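Local coordinates for protein lipoxygenase (Cyanothece sp., PDB 5EK8) that probably inserts molecular oxygen into polyunsaturated fatty acids, as a non-heme iron 9R-lipoxygenase that also carries a PLAT domain, at residues K4-I12 / K207-N215. Residues are numbered along the deposited sequence; the frame is centred on the assembly and turned at random.
Sequences KTKTIFDEI and KHTIANTLN
An antiparallel helix pair at the protein surface brings T7 and E11 of the N-terminal helix 2-21 against T209 near the C-terminal end of helix 188-214. The axes of the two short segments approach to 9.5 Å at 165°, values of a side-by-side antiparallel pair. The CA atoms of I8 and I210 lie 5.7 Å apart. At the centre T209 CG2 is shared: T7 CG2 meets it at 3.5 Å, methyl to methyl, while E11 CG lies 3.6 Å from the same T209 CG2, the side chains of E11 and T209 crossing at about a right angle. A bend at chi2 (-62°) in E11 folds its carboxylate back alongside T209 rather than letting it extend, and OE1 forms a salt bridge with K205, one turn earlier in helix 188-214. T209 OG1 bonds back to K205 O, and its CG2 and CB face T7 and E11. An alanine in place of E11 would probably leave K205 without this charge partner and take away the CG contact on the T209 methyl. Farther along, I8 CD1 comes within 4.3 Å of I210 CG2. T213 OG1 donates to I210 O at 2.8 Å, a bond within its own helix. The donor sits 26° out of the carbonyl plane. The pair joins helix 2-21, before the strands between 53 and 160, to helix 188-214, which comes after them; T209 also touches I609 of helix 608-623, so the second helix is backed by another part of the chain. At the far end the aliphatic part of K4 slides past T213 in the opposite sense, K4 CD reaching 3.7 Å from T213 CB.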
loop_
_atom_site.group_PDB
_atom_site.type_symbol
_atom_site.label_atom_id
_atom_site.label_comp_id
_atom_site.label_asym_id
_atom_site.label_seq_id
_atom_site.Cartn_x
_atom_site.Cartn_y
_atom_site.Cartn_z
ATOM N N LYS A 4 13.941 -31.128 1.729
ATOM C CA LYS A 4 12.938 -31.594 2.684
ATOM C C LYS A 4 13.320 -31.325 4.135
ATOM O O LYS A 4 12.515 -30.781 4.904
ATOM C CB LYS A 4 12.660 -33.085 2.476
ATOM C CG LYS A 4 11.911 -33.363 1.173
ATOM C CD LYS A 4 11.204 -34.713 1.169
ATOM C CE LYS A 4 12.169 -35.886 1.043
ATOM N NZ LYS A 4 11.441 -37.181 0.829
ATOM N N THR A 5 14.543 -31.693 4.505
ATOM C CA THR A 5 15.023 -31.484 5.865
ATOM C C THR A 5 14.974 -30.008 6.260
ATOM O O THR A 5 14.408 -29.647 7.303
ATOM C CB THR A 5 16.464 -32.005 6.046
ATOM O OG1 THR A 5 17.337 -31.356 5.115
ATOM C CG2 THR A 5 16.528 -33.514 5.827
ATOM N N LYS A 6 15.569 -29.160 5.425
ATOM C CA LYS A 6 15.604 -27.726 5.691
ATOM C C LYS A 6 14.212 -27.102 5.718
ATOM O O LYS A 6 13.941 -26.216 6.527
ATOM C CB LYS A 6 16.474 -27.006 4.655
ATOM C CG LYS A 6 17.964 -27.338 4.739
ATOM C CD LYS A 6 18.424 -27.562 6.180
ATOM C CE LYS A 6 18.429 -26.284 7.005
ATOM N NZ LYS A 6 18.588 -26.597 8.451
ATOM N N THR A 7 13.336 -27.555 4.828
ATOM C CA THR A 7 11.957 -27.082 4.816
ATOM C C THR A 7 11.299 -27.362 6.161
ATOM O O THR A 7 10.693 -26.472 6.772
ATOM C CB THR A 7 11.151 -27.742 3.683
ATOM O OG1 THR A 7 11.543 -27.169 2.432
ATOM C CG2 THR A 7 9.668 -27.526 3.874
ATOM N N ILE A 8 11.441 -28.600 6.629
ATOM C CA ILE A 8 10.864 -28.986 7.911
ATOM C C ILE A 8 11.386 -28.105 9.048
ATOM O O ILE A 8 10.595 -27.483 9.776
ATOM C CB ILE A 8 11.154 -30.462 8.231
ATOM C CG1 ILE A 8 10.425 -31.369 7.239
ATOM C CG2 ILE A 8 10.718 -30.795 9.643
ATOM C CD1 ILE A 8 10.525 -32.838 7.566
ATOM N N PHE A 9 12.712 -28.029 9.180
ATOM C CA PHE A 9 13.313 -27.236 10.253
ATOM C C PHE A 9 12.906 -25.771 10.163
ATOM O O PHE A 9 12.857 -25.070 11.170
ATOM C CB PHE A 9 14.840 -27.348 10.236
ATOM C CG PHE A 9 15.361 -28.666 10.739
ATOM C CD1 PHE A 9 15.103 -29.079 12.032
ATOM C CD2 PHE A 9 16.125 -29.484 9.922
ATOM C CE1 PHE A 9 15.580 -30.291 12.498
ATOM C CE2 PHE A 9 16.610 -30.698 10.381
ATOM C CZ PHE A 9 16.336 -31.103 11.672
ATOM N N ASP A 10 12.621 -25.309 8.950
ATOM C CA ASP A 10 12.252 -23.913 8.750
ATOM C C ASP A 10 10.831 -23.660 9.224
ATOM O O ASP A 10 10.562 -22.656 9.884
ATOM C CB ASP A 10 12.395 -23.503 7.279
ATOM C CG ASP A 10 13.838 -23.221 6.879
ATOM O OD1 ASP A 10 14.690 -23.028 7.778
ATOM O OD2 ASP A 10 14.108 -23.175 5.657
ATOM N N GLU A 11 9.921 -24.564 8.874
ATOM C CA GLU A 11 8.542 -24.471 9.348
ATOM C C GLU A 11 8.497 -24.515 10.872
ATOM O O GLU A 11 7.827 -23.695 11.522
ATOM C CB GLU A 11 7.688 -25.598 8.763
ATOM C CG GLU A 11 7.485 -25.497 7.264
ATOM C CD GLU A 11 6.741 -24.234 6.866
ATOM O OE1 GLU A 11 5.706 -23.933 7.505
ATOM O OE2 GLU A 11 7.200 -23.539 5.927
ATOM N N ILE A 12 9.232 -25.468 11.437
ATOM C CA ILE A 12 9.367 -25.574 12.883
ATOM C C ILE A 12 9.880 -24.279 13.504
ATOM O O ILE A 12 9.279 -23.743 14.437
ATOM C CB ILE A 12 10.313 -26.724 13.256
ATOM C CG1 ILE A 12 9.668 -28.065 12.895
ATOM C CG2 ILE A 12 10.690 -26.658 14.736
ATOM C CD1 ILE A 12 10.633 -29.218 12.897
ATOM N N LYS A 207 1.881 -27.608 9.356
ATOM C CA LYS A 207 1.406 -28.986 9.287
ATOM C C LYS A 207 1.342 -29.469 7.841
ATOM O O LYS A 207 1.855 -30.539 7.504
ATOM C CB LYS A 207 0.029 -29.114 9.936
ATOM C CG LYS A 207 -0.476 -30.546 10.030
ATOM C CD LYS A 207 -1.996 -30.608 10.086
ATOM C CE LYS A 207 -2.497 -32.044 9.977
ATOM N NZ LYS A 207 -3.938 -32.119 9.599
ATOM N N HIS A 208 0.722 -28.661 6.988
ATOM C CA HIS A 208 0.553 -29.029 5.589
ATOM C C HIS A 208 1.888 -29.155 4.873
ATOM O O HIS A 208 2.114 -30.107 4.126
ATOM C CB HIS A 208 -0.327 -28.007 4.881
ATOM C CG HIS A 208 -1.722 -27.950 5.412
ATOM N ND1 HIS A 208 -2.547 -26.865 5.220
ATOM C CD2 HIS A 208 -2.441 -28.850 6.125
ATOM C CE1 HIS A 208 -3.715 -27.096 5.795
ATOM N NE2 HIS A 208 -3.675 -28.292 6.354
ATOM N N THR A 209 2.768 -28.189 5.113
ATOM C CA THR A 209 4.073 -28.160 4.468
ATOM C C THR A 209 4.889 -29.390 4.832
ATOM O O THR A 209 5.473 -30.038 3.960
ATOM C CB THR A 209 4.866 -26.900 4.850
ATOM O OG1 THR A 209 4.153 -25.734 4.423
ATOM C CG2 THR A 209 6.224 -26.917 4.182
ATOM N N ILE A 210 4.920 -29.712 6.123
ATOM C CA ILE A 210 5.652 -30.881 6.597
ATOM C C ILE A 210 5.029 -32.148 6.025
ATOM O O ILE A 210 5.735 -33.090 5.674
ATOM C CB ILE A 210 5.681 -30.953 8.144
ATOM C CG1 ILE A 210 6.330 -29.694 8.719
ATOM C CG2 ILE A 210 6.442 -32.186 8.621
ATOM C CD1 ILE A 210 6.597 -29.774 10.200
ATOM N N ALA A 211 3.703 -32.155 5.911
ATOM C CA ALA A 211 2.992 -33.309 5.371
ATOM C C ALA A 211 3.324 -33.531 3.897
ATOM O O ALA A 211 3.377 -34.667 3.427
ATOM C CB ALA A 211 1.491 -33.140 5.552
ATOM N N ASN A 212 3.548 -32.436 3.175
ATOM C CA ASN A 212 3.794 -32.494 1.740
ATOM C C ASN A 212 5.126 -33.140 1.385
ATOM O O ASN A 212 5.267 -33.753 0.328
ATOM C CB ASN A 212 3.729 -31.090 1.142
ATOM C CG ASN A 212 4.160 -31.057 -0.304
ATOM O OD1 ASN A 212 3.448 -31.541 -1.181
ATOM N ND2 ASN A 212 5.334 -30.492 -0.562
ATOM N N THR A 213 6.104 -33.002 2.269
ATOM C CA THR A 213 7.411 -33.601 2.036
ATOM C C THR A 213 7.354 -35.122 2.195
ATOM O O THR A 213 8.075 -35.853 1.517
ATOM C CB THR A 213 8.465 -33.026 2.991
ATOM O OG1 THR A 213 8.161 -33.429 4.332
ATOM C CG2 THR A 213 8.483 -31.506 2.903
ATOM N N LEU A 214 6.487 -35.590 3.090
ATOM C CA LEU A 214 6.317 -37.023 3.325
ATOM C C LEU A 214 5.632 -37.693 2.135
ATOM O O LEU A 214 5.863 -38.869 1.846
ATOM C CB LEU A 214 5.510 -37.268 4.603
ATOM C CG LEU A 214 5.979 -36.549 5.869
ATOM C CD1 LEU A 214 5.124 -36.945 7.064
ATOM C CD2 LEU A 214 7.448 -36.832 6.141
ATOM N N ASN A 215 4.784 -36.927 1.458
ATOM C CA ASN A 215 4.071 -37.389 0.274
ATOM C C ASN A 215 3.695 -36.200 -0.592
ATOM O O ASN A 215 2.855 -35.388 -0.205
ATOM C CB ASN A 215 2.818 -38.177 0.654
ATOM C CG ASN A 215 1.991 -38.575 -0.558
ATOM O OD1 ASN A 215 2.516 -38.723 -1.663
ATOM N ND2 ASN A 215 0.688 -38.742 -0.357
#